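Local coordinates for protein MJ1225 (PDB 3KH5) that binds AMP and ADP and, as a putative archaeal homologue of the gamma subunit of AMP-activated protein kinase, probably senses adenine nucleotides through its CBS repeats, at residues I8-K13 / I128-E133; D142-N147 / D240-I245. All blocks are in the same frame, centred on the assembly; numbering follows the deposited sequence.

Interaction 1 (I8-K13 / I128-E133); sequences IAQNKK and ISLITE. With ADP (adenosine-5'-diphosphate), chain B.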
ATOM      1  N   ILE A   8       7.107 -20.132  -4.604  1.00 72.66           N
ATOM      2  CA  ILE A   8       6.298 -19.483  -3.571  1.00 73.63           C
ATOM      3  C   ILE A   8       5.076 -18.838  -4.185  1.00 74.27           C
ATOM      4  O   ILE A   8       4.010 -18.767  -3.556  1.00 74.38           O
ATOM      5  CB  ILE A   8       7.067 -18.353  -2.874  1.00 73.60           C
ATOM      6  CG1 ILE A   8       8.331 -18.888  -2.198  1.00 73.61           C
ATOM      7  CG2 ILE A   8       6.171 -17.607  -1.874  1.00 73.66           C
ATOM      8  CD1 ILE A   8       9.404 -17.823  -2.068  1.00 73.59           C
ATOM      9  N   ALA A   9       5.249 -18.362  -5.420  1.00 75.00           N
ATOM     10  CA  ALA A   9       4.256 -17.518  -6.072  1.00 75.57           C
ATOM     11  C   ALA A   9       2.850 -18.052  -5.878  1.00 75.82           C
ATOM     12  O   ALA A   9       2.545 -19.201  -6.217  1.00 75.93           O
ATOM     13  CB  ALA A   9       4.575 -17.350  -7.550  1.00 75.62           C
ATOM     14  N   GLN A  10       2.009 -17.192  -5.313  1.00 75.89           N
ATOM     15  CA  GLN A  10       0.624 -17.507  -5.018  1.00 75.74           C
ATOM     16  C   GLN A  10      -0.058 -18.058  -6.250  1.00 75.25           C
ATOM     17  O   GLN A  10      -0.212 -17.378  -7.272  1.00 75.34           O
ATOM     18  CB  GLN A  10      -0.072 -16.250  -4.532  1.00 75.91           C
ATOM     19  CG  GLN A  10       0.752 -15.022  -4.845  1.00 76.12           C
ATOM     20  CD  GLN A  10      -0.069 -13.774  -4.976  1.00 76.40           C
ATOM     21  OE1 GLN A  10       0.396 -12.656  -4.628  1.00 76.34           O
ATOM     22  NE2 GLN A  10      -1.290 -13.928  -5.495  1.00 76.44           N
ATOM     23  N   ASN A  11      -0.475 -19.311  -6.114  1.00 74.26           N
ATOM     24  CA  ASN A  11      -0.936 -20.136  -7.215  1.00 72.98           C
ATOM     25  C   ASN A  11      -2.286 -19.685  -7.735  1.00 71.47           C
ATOM     26  O   ASN A  11      -2.815 -20.255  -8.702  1.00 71.47           O
ATOM     27  CB  ASN A  11      -1.078 -21.563  -6.712  1.00 73.35           C
ATOM     28  CG  ASN A  11      -2.186 -21.695  -5.691  1.00 73.82           C
ATOM     29  OD1 ASN A  11      -1.935 -21.727  -4.486  1.00 74.20           O
ATOM     30  ND2 ASN A  11      -3.428 -21.753  -6.166  1.00 74.18           N
ATOM     31  N   LYS A  12      -2.857 -18.689  -7.060  1.00 69.15           N
ATOM     32  CA  LYS A  12      -4.131 -18.131  -7.465  1.00 66.61           C
ATOM     33  C   LYS A  12      -4.016 -17.400  -8.800  1.00 64.32           C
ATOM     34  O   LYS A  12      -2.915 -17.116  -9.286  1.00 64.20           O
ATOM     35  CB  LYS A  12      -4.669 -17.178  -6.385  1.00 66.94           C
ATOM     36  CG  LYS A  12      -5.762 -16.249  -6.924  1.00 67.22           C
ATOM     37  CD  LYS A  12      -6.526 -15.456  -5.901  1.00 67.69           C
ATOM     38  CE  LYS A  12      -7.618 -14.668  -6.640  1.00 67.84           C
ATOM     39  NZ  LYS A  12      -8.569 -14.000  -5.718  1.00 68.00           N
ATOM     40  N   LYS A  13      -5.174 -17.123  -9.392  1.00 61.08           N
ATOM     41  CA  LYS A  13      -5.284 -16.194 -10.505  1.00 57.76           C
ATOM     42  C   LYS A  13      -4.998 -14.774 -10.023  1.00 54.85           C
ATOM     43  O   LYS A  13      -5.420 -14.371  -8.936  1.00 54.51           O
ATOM     44  CB  LYS A  13      -6.677 -16.277 -11.146  1.00 58.20           C
ATOM     45  CG  LYS A  13      -7.876 -16.039 -10.201  1.00 59.01           C
ATOM     46  CD  LYS A  13      -8.333 -17.312  -9.482  1.00 60.54           C
ATOM     47  CE  LYS A  13      -9.057 -18.269 -10.423  1.00 61.28           C
ATOM     48  NZ  LYS A  13      -9.171 -19.642  -9.842  1.00 61.67           N
ATOM     49  N   ILE A 128       2.401 -13.902 -15.509  1.00 42.19           N
ATOM     50  CA  ILE A 128       2.431 -15.294 -15.072  1.00 41.55           C
ATOM     51  C   ILE A 128       1.858 -15.403 -13.660  1.00 40.87           C
ATOM     52  O   ILE A 128       0.952 -16.202 -13.405  1.00 40.91           O
ATOM     53  CB  ILE A 128       3.880 -15.876 -15.140  1.00 41.61           C
ATOM     54  CG1 ILE A 128       4.329 -16.080 -16.601  1.00 41.84           C
ATOM     55  CG2 ILE A 128       4.002 -17.186 -14.350  1.00 41.66           C
ATOM     56  CD1 ILE A 128       3.281 -16.749 -17.519  1.00 42.19           C
ATOM     57  N   SER A 129       2.392 -14.582 -12.758  1.00 39.92           N
ATOM     58  CA  SER A 129       1.967 -14.545 -11.364  1.00 39.09           C
ATOM     59  C   SER A 129       2.331 -13.195 -10.748  1.00 38.51           C
ATOM     60  O   SER A 129       2.490 -12.201 -11.460  1.00 38.30           O
ATOM     61  CB  SER A 129       2.624 -15.688 -10.579  1.00 39.10           C
ATOM     62  OG  SER A 129       1.999 -15.856  -9.317  1.00 39.31           O
ATOM     63  N   LEU A 130       2.463 -13.175  -9.423  1.00 37.96           N
ATOM     64  CA  LEU A 130       2.862 -11.993  -8.668  1.00 37.57           C
ATOM     65  C   LEU A 130       3.406 -12.444  -7.319  1.00 37.22           C
ATOM     66  O   LEU A 130       2.880 -13.376  -6.708  1.00 37.39           O
ATOM     67  CB  LEU A 130       1.676 -11.048  -8.456  1.00 37.57           C
ATOM     68  CG  LEU A 130       1.954  -9.740  -7.704  1.00 37.62           C
ATOM     69  CD1 LEU A 130       1.880  -8.552  -8.654  1.00 37.74           C
ATOM     70  CD2 LEU A 130       0.934  -9.575  -6.597  1.00 37.92           C
ATOM     71  N   ILE A 131       4.467 -11.781  -6.869  1.00 36.60           N
ATOM     72  CA  ILE A 131       5.059 -12.034  -5.555  1.00 35.90           C
ATOM     73  C   ILE A 131       5.118 -10.725  -4.763  1.00 35.36           C
ATOM     74  O   ILE A 131       5.396  -9.665  -5.324  1.00 35.20           O
ATOM     75  CB  ILE A 131       6.475 -12.673  -5.677  1.00 35.98           C
ATOM     76  CG1 ILE A 131       7.032 -13.102  -4.313  1.00 36.23           C
ATOM     77  CG2 ILE A 131       7.457 -11.749  -6.386  1.00 35.73           C
ATOM     78  CD1 ILE A 131       6.805 -14.562  -3.990  1.00 37.00           C
ATOM     79  N   THR A 132       4.845 -10.806  -3.464  1.00 34.74           N
ATOM     80  CA  THR A 132       4.906  -9.638  -2.593  1.00 34.19           C
ATOM     81  C   THR A 132       5.838  -9.964  -1.438  1.00 33.88           C
ATOM     82  O   THR A 132       6.241 -11.119  -1.270  1.00 33.85           O
ATOM     83  CB  THR A 132       3.522  -9.277  -2.018  1.00 34.14           C
ATOM     84  OG1 THR A 132       3.112 -10.287  -1.087  1.00 34.00           O
ATOM     85  CG2 THR A 132       2.477  -9.151  -3.125  1.00 34.02           C
ATOM     86  N   GLU A 133       6.174  -8.949  -0.645  1.00 33.38           N
ATOM     87  CA  GLU A 133       7.029  -9.123   0.532  1.00 32.93           C
ATOM     88  C   GLU A 133       6.446 -10.111   1.555  1.00 32.86           C
ATOM     89  O   GLU A 133       7.183 -10.921   2.125  1.00 32.54           O
ATOM     90  CB  GLU A 133       7.311  -7.773   1.191  1.00 32.94           C
ATOM     91  CG  GLU A 133       8.163  -6.835   0.347  1.00 32.76           C
ATOM     92  CD  GLU A 133       8.233  -5.434   0.922  1.00 32.83           C
ATOM     93  OE1 GLU A 133       9.345  -4.868   0.970  1.00 33.36           O
ATOM     94  OE2 GLU A 133       7.178  -4.903   1.331  1.00 33.08           O
TER
HETATM   95  PB  ADP B 281      -0.733  -5.358  -1.565  1.00 83.89           P
HETATM   96  O1B ADP B 281      -2.132  -5.788  -1.797  1.00 84.21           O
HETATM   97  O2B ADP B 281      -0.609  -4.410  -0.253  1.00 84.09           O
HETATM   98  O3B ADP B 281      -0.149  -4.458  -2.753  1.00 84.15           O
HETATM   99  PA  ADP B 281       0.360  -7.280   0.104  1.00 80.80           P
HETATM  100  O1A ADP B 281      -0.775  -7.034   1.050  1.00 81.06           O
HETATM  101  O2A ADP B 281       1.177  -8.703   0.161  1.00 80.96           O
HETATM  102  O3A ADP B 281       0.293  -6.583  -1.376  1.00 82.53           O
HETATM  103  O5' ADP B 281      -0.673  -8.272  -0.718  1.00 78.64           O
HETATM  104  C5' ADP B 281      -1.864  -8.921  -0.168  1.00 74.75           C
HETATM  105  C4' ADP B 281      -1.874 -10.462  -0.408  1.00 71.65           C
HETATM  106  O4' ADP B 281      -2.693 -10.887  -1.544  1.00 69.44           O
HETATM  107  C3' ADP B 281      -0.440 -10.921  -0.684  1.00 70.50           C
HETATM  108  O3' ADP B 281      -0.126 -12.082   0.113  1.00 70.79           O
HETATM  109  C2' ADP B 281      -0.385 -11.247  -2.174  1.00 68.86           C
HETATM  110  O2' ADP B 281       0.172 -12.557  -2.302  1.00 68.90           O
HETATM  111  C1' ADP B 281      -1.841 -11.249  -2.678  1.00 66.97           C
HETATM  112  N9  ADP B 281      -2.174 -10.306  -3.822  1.00 63.11           N
HETATM  113  C8  ADP B 281      -1.849  -9.012  -3.910  1.00 61.60           C
HETATM  114  N7  ADP B 281      -2.324  -8.505  -5.051  1.00 60.07           N
HETATM  115  C5  ADP B 281      -2.962  -9.476  -5.698  1.00 59.32           C
HETATM  116  C6  ADP B 281      -3.648  -9.548  -6.912  1.00 58.01           C
HETATM  117  N6  ADP B 281      -3.759  -8.477  -7.695  1.00 56.86           N
HETATM  118  N1  ADP B 281      -4.195 -10.722  -7.284  1.00 57.88           N
HETATM  119  C2  ADP B 281      -4.087 -11.799  -6.514  1.00 58.58           C
HETATM  120  N3  ADP B 281      -3.442 -11.760  -5.353  1.00 59.51           N
HETATM  121  C4  ADP B 281      -2.867 -10.621  -4.919  1.00 60.67           C
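With CG1 of Ile131 trans to its own backbone N (chi1 -173°), the delta methyl swings towards Ile8, and CD1 comes to rest 3.8 Å from Ile8 CG2. The two isoleucines cross obliquely, Ile131 also resting on Val136 and Ile8 on Ala139, both of helix 133-140. Two residues on from Ile8, Gln10 has a nearly eclipsed first torsion (chi1 15°), which folds CG back beside its own backbone N and over the strand, 3.3 Å from Leu130 O. From there the extended chain carries the amide over the branch of Leu130, so that CD2 of Leu130 lies 3.7 Å from Gln10 OE1. The same OE1 accepts a hydrogen bond from the ribose O2' of ADP; the modelled length of 2.3 Å between OE1 and O2' is very short, and the exact placement is doubtful. Deeper in, the methyl CB of Ala9 sits 3.5 Å from Ser129 OG, in the part of the strand where Ile128 and Ser129 form a classic beta bulge opposite Ile120. At the far end of the strand, Thr132 OG1 donates a hydrogen bond to O2A on the alpha phosphate of ADP, 2.8 Å away, while also capping the start of helix 133-140. CG2 of the same residue lies 3.7 Å from C2' of the ribose, so the side chain touches phosphate and sugar together. A valine at Thr132 would probably leave the alpha phosphate without this donor and the helix start without its side-chain cap. Asp135, whose OD2 accepts from Thr132 N, hydrogen-bonds ADP through OD1. This pairing of a threonine at the strand end with an aspartate in the first helical turn, one gripping phosphate and the other also holding the nucleotide, is the hallmark of the CBS-domain nucleotide site.

Interaction 2 (D142-N147 / D240-I245); sequences DKIDEN and DKLKKI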
ATOM      1  N   ASP A 142       9.949 -19.566   9.262  1.00 48.59           N
ATOM      2  CA  ASP A 142      10.612 -20.556  10.106  1.00 50.02           C
ATOM      3  C   ASP A 142      12.149 -20.460  10.064  1.00 50.53           C
ATOM      4  O   ASP A 142      12.827 -21.037  10.919  1.00 50.68           O
ATOM      5  CB  ASP A 142      10.120 -21.980   9.787  1.00 50.28           C
ATOM      6  CG  ASP A 142      10.602 -22.489   8.436  1.00 51.30           C
ATOM      7  OD1 ASP A 142      11.617 -21.985   7.921  1.00 52.20           O
ATOM      8  OD2 ASP A 142       9.963 -23.415   7.889  1.00 52.21           O
ATOM      9  N   LYS A 143      12.689 -19.729   9.083  1.00 51.08           N
ATOM     10  CA  LYS A 143      14.151 -19.553   8.958  1.00 51.55           C
ATOM     11  C   LYS A 143      14.711 -18.359   9.737  1.00 51.55           C
ATOM     12  O   LYS A 143      15.929 -18.162   9.771  1.00 51.61           O
ATOM     13  CB  LYS A 143      14.587 -19.438   7.485  1.00 51.74           C
ATOM     14  CG  LYS A 143      14.016 -20.496   6.551  1.00 52.75           C
ATOM     15  CD  LYS A 143      14.586 -21.882   6.834  1.00 54.45           C
ATOM     16  CE  LYS A 143      13.829 -22.964   6.066  1.00 55.25           C
ATOM     17  NZ  LYS A 143      14.044 -22.882   4.592  1.00 55.77           N
ATOM     18  N   ILE A 144      13.837 -17.560  10.346  1.00 51.57           N
ATOM     19  CA  ILE A 144      14.287 -16.472  11.212  1.00 51.61           C
ATOM     20  C   ILE A 144      14.635 -17.077  12.565  1.00 52.16           C
ATOM     21  O   ILE A 144      13.801 -17.755  13.173  1.00 52.13           O
ATOM     22  CB  ILE A 144      13.199 -15.383  11.406  1.00 51.40           C
ATOM     23  CG1 ILE A 144      12.695 -14.856  10.056  1.00 51.05           C
ATOM     24  CG2 ILE A 144      13.737 -14.236  12.265  1.00 51.13           C
ATOM     25  CD1 ILE A 144      11.407 -14.044  10.139  1.00 50.54           C
ATOM     26  N   ASP A 145      15.869 -16.848  13.024  1.00 52.89           N
ATOM     27  CA  ASP A 145      16.313 -17.280  14.363  1.00 53.66           C
ATOM     28  C   ASP A 145      15.369 -16.702  15.408  1.00 54.03           C
ATOM     29  O   ASP A 145      15.026 -15.519  15.354  1.00 54.04           O
ATOM     30  CB  ASP A 145      17.769 -16.833  14.612  1.00 53.76           C
ATOM     31  CG  ASP A 145      18.209 -16.929  16.089  1.00 54.24           C
ATOM     32  OD1 ASP A 145      19.390 -16.619  16.355  1.00 54.82           O
ATOM     33  OD2 ASP A 145      17.411 -17.300  16.983  1.00 54.46           O
ATOM     34  N   GLU A 146      14.956 -17.541  16.355  1.00 54.49           N
ATOM     35  CA  GLU A 146      13.942 -17.169  17.346  1.00 54.96           C
ATOM     36  C   GLU A 146      14.387 -16.144  18.388  1.00 54.81           C
ATOM     37  O   GLU A 146      13.550 -15.528  19.051  1.00 54.87           O
ATOM     38  CB  GLU A 146      13.400 -18.413  18.049  1.00 55.19           C
ATOM     39  CG  GLU A 146      12.450 -19.227  17.198  1.00 56.46           C
ATOM     40  CD  GLU A 146      11.316 -19.814  18.006  1.00 57.98           C
ATOM     41  OE1 GLU A 146      10.223 -19.209  18.019  1.00 58.42           O
ATOM     42  OE2 GLU A 146      11.516 -20.872  18.639  1.00 58.43           O
ATOM     43  N   ASN A 147      15.695 -15.964  18.528  1.00 54.67           N
ATOM     44  CA  ASN A 147      16.247 -15.044  19.516  1.00 54.49           C
ATOM     45  C   ASN A 147      16.583 -13.676  18.930  1.00 54.16           C
ATOM     46  O   ASN A 147      16.853 -12.721  19.665  1.00 54.12           O
ATOM     47  CB  ASN A 147      17.463 -15.675  20.189  1.00 54.63           C
ATOM     48  CG  ASN A 147      17.133 -17.006  20.843  1.00 54.96           C
ATOM     49  OD1 ASN A 147      16.221 -17.098  21.668  1.00 55.38           O
ATOM     50  ND2 ASN A 147      17.876 -18.047  20.480  1.00 55.20           N
ATOM     51  N   ASP A 240      11.284  -6.990  21.372  1.00 44.82           N
ATOM     52  CA  ASP A 240      10.443  -8.024  20.745  1.00 43.91           C
ATOM     53  C   ASP A 240      11.240  -8.852  19.752  1.00 43.25           C
ATOM     54  O   ASP A 240      12.152  -8.343  19.099  1.00 43.03           O
ATOM     55  CB  ASP A 240       9.256  -7.407  19.999  1.00 44.01           C
ATOM     56  CG  ASP A 240       8.231  -6.784  20.924  1.00 44.05           C
ATOM     57  OD1 ASP A 240       8.276  -7.034  22.147  1.00 44.13           O
ATOM     58  OD2 ASP A 240       7.365  -6.041  20.417  1.00 44.45           O
ATOM     59  N   LYS A 241      10.875 -10.126  19.620  1.00 42.61           N
ATOM     60  CA  LYS A 241      11.547 -11.018  18.682  1.00 42.23           C
ATOM     61  C   LYS A 241      11.093 -10.734  17.258  1.00 41.88           C
ATOM     62  O   LYS A 241       9.906 -10.498  17.015  1.00 41.91           O
ATOM     63  CB  LYS A 241      11.304 -12.490  19.044  1.00 42.31           C
ATOM     64  CG  LYS A 241      11.839 -12.925  20.416  1.00 42.76           C
ATOM     65  CD  LYS A 241      13.274 -12.448  20.670  1.00 43.64           C
ATOM     66  CE  LYS A 241      13.971 -13.228  21.798  1.00 44.27           C
ATOM     67  NZ  LYS A 241      12.995 -13.465  23.004  1.00 44.76           N
ATOM     68  N   LEU A 242      12.045 -10.755  16.326  1.00 41.41           N
ATOM     69  CA  LEU A 242      11.753 -10.482  14.923  1.00 41.01           C
ATOM     70  C   LEU A 242      10.756 -11.489  14.380  1.00 40.91           C
ATOM     71  O   LEU A 242       9.850 -11.124  13.628  1.00 40.72           O
ATOM     72  CB  LEU A 242      13.028 -10.495  14.071  1.00 40.85           C
ATOM     73  CG  LEU A 242      12.827 -10.254  12.566  1.00 40.61           C
ATOM     74  CD1 LEU A 242      12.262  -8.858  12.289  1.00 39.99           C
ATOM     75  CD2 LEU A 242      14.122 -10.466  11.802  1.00 40.27           C
ATOM     76  N   LYS A 243      10.929 -12.752  14.767  1.00 40.81           N
ATOM     77  CA  LYS A 243      10.045 -13.821  14.307  1.00 40.75           C
ATOM     78  C   LYS A 243       8.609 -13.637  14.792  1.00 40.46           C
ATOM     79  O   LYS A 243       7.676 -13.898  14.035  1.00 40.42           O
ATOM     80  CB  LYS A 243      10.578 -15.213  14.683  1.00 40.91           C
ATOM     81  CG  LYS A 243       9.722 -16.367  14.141  1.00 41.78           C
ATOM     82  CD  LYS A 243      10.450 -17.707  14.188  1.00 43.25           C
ATOM     83  CE  LYS A 243       9.423 -18.859  14.172  1.00 44.05           C
ATOM     84  NZ  LYS A 243      10.094 -20.187  14.249  1.00 44.72           N
ATOM     85  N   LYS A 244       8.429 -13.197  16.036  1.00 40.22           N
ATOM     86  CA  LYS A 244       7.086 -12.921  16.554  1.00 40.08           C
ATOM     87  C   LYS A 244       6.415 -11.820  15.731  1.00 39.23           C
ATOM     88  O   LYS A 244       5.276 -11.980  15.280  1.00 39.07           O
ATOM     89  CB  LYS A 244       7.133 -12.549  18.043  1.00 40.49           C
ATOM     90  CG  LYS A 244       5.887 -11.801  18.546  1.00 42.30           C
ATOM     91  CD  LYS A 244       6.045 -11.391  20.008  1.00 44.94           C
ATOM     92  CE  LYS A 244       5.075 -10.265  20.368  1.00 46.27           C
ATOM     93  NZ  LYS A 244       3.659 -10.728  20.424  1.00 47.40           N
ATOM     94  N   ILE A 245       7.137 -10.717  15.533  1.00 38.26           N
ATOM     95  CA  ILE A 245       6.633  -9.591  14.747  1.00 37.19           C
ATOM     96  C   ILE A 245       6.308  -9.997  13.302  1.00 36.54           C
ATOM     97  O   ILE A 245       5.194  -9.737  12.827  1.00 36.30           O
ATOM     98  CB  ILE A 245       7.578  -8.357  14.825  1.00 37.26           C
ATOM     99  CG1 ILE A 245       7.643  -7.815  16.263  1.00 37.07           C
ATOM    100  CG2 ILE A 245       7.156  -7.262  13.845  1.00 37.02           C
ATOM    101  CD1 ILE A 245       6.285  -7.605  16.952  1.00 37.33           C
TER
HETATM  102  O   HOH W   1      13.193 -13.769  16.371  1.00 40.16           O
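Lys241 meets Glu146 and Asn147 with its methylenes and not with its ammonium group. Bent at chi2 (-47°) and again at chi4, the chain lies over two successive backbone carbonyls, CG being 3.4 Å from Glu146 O and CE 3.6 Å from Asn147 O. Two residues on, Lys243 takes the other course: CG is trans to the backbone N (chi1 -176°) and the rest of the chain runs out straight across the loop. On the way its CD passes 3.5 Å from Ile144 O, and at the end NZ forms a long salt bridge with Glu146 OE1, 3.9 Å apart. At that separation the pair probably adds a loose electrostatic attraction at the exposed rim. The buried side is apolar: CG2 of Ile144 touches CD2 of Leu242 at 3.8 Å, the two side chains meeting at about a right angle. Tyr278 and Phe279, close to the C-terminus, back this pair, and the hydroxyl of Tyr278 also bonds to Asp145 N. Between the two backbones sits a water: its oxygen atom is 2.7 Å from Asp145 O, to which the water donates, and 3.0 Å from Lys243 N, from which it accepts, serving an amide in the first turn of the helix. The loop fixes its own bend with an Asx turn, in which Asp145 OD2 takes the Asn147 N-H almost straight, at 2.7 Å but from above the carboxylate plane. The whole is an Asx-turn loop, following helix 133-140 in the second CBS repeat, laid with a bridging water against the N-terminal end of helix 242-252 in the fourth, where Lys241 holds the N-cap position.

Helix 133-140 connects the two contacts: interaction 1 places Thr132 just before its first turn, and the loop of interaction 2 follows its last. Their centres are 24 Å apart and their nearest atoms about 10 Å, so they do not touch. Interaction 1 belongs directly to an ADP pocket, and its Leu130 side chain is about 7 Å from a second bound ADP, Thr132 about 11 Å from an AMP. Interaction 2 lies farther out, 24 Å from the centre of the chain to its own centre; its Leu242 side chain is still about 11 Å from a bound ADP. One contact shapes a nucleotide site, whereas the other joins the second and fourth CBS repeats at the periphery.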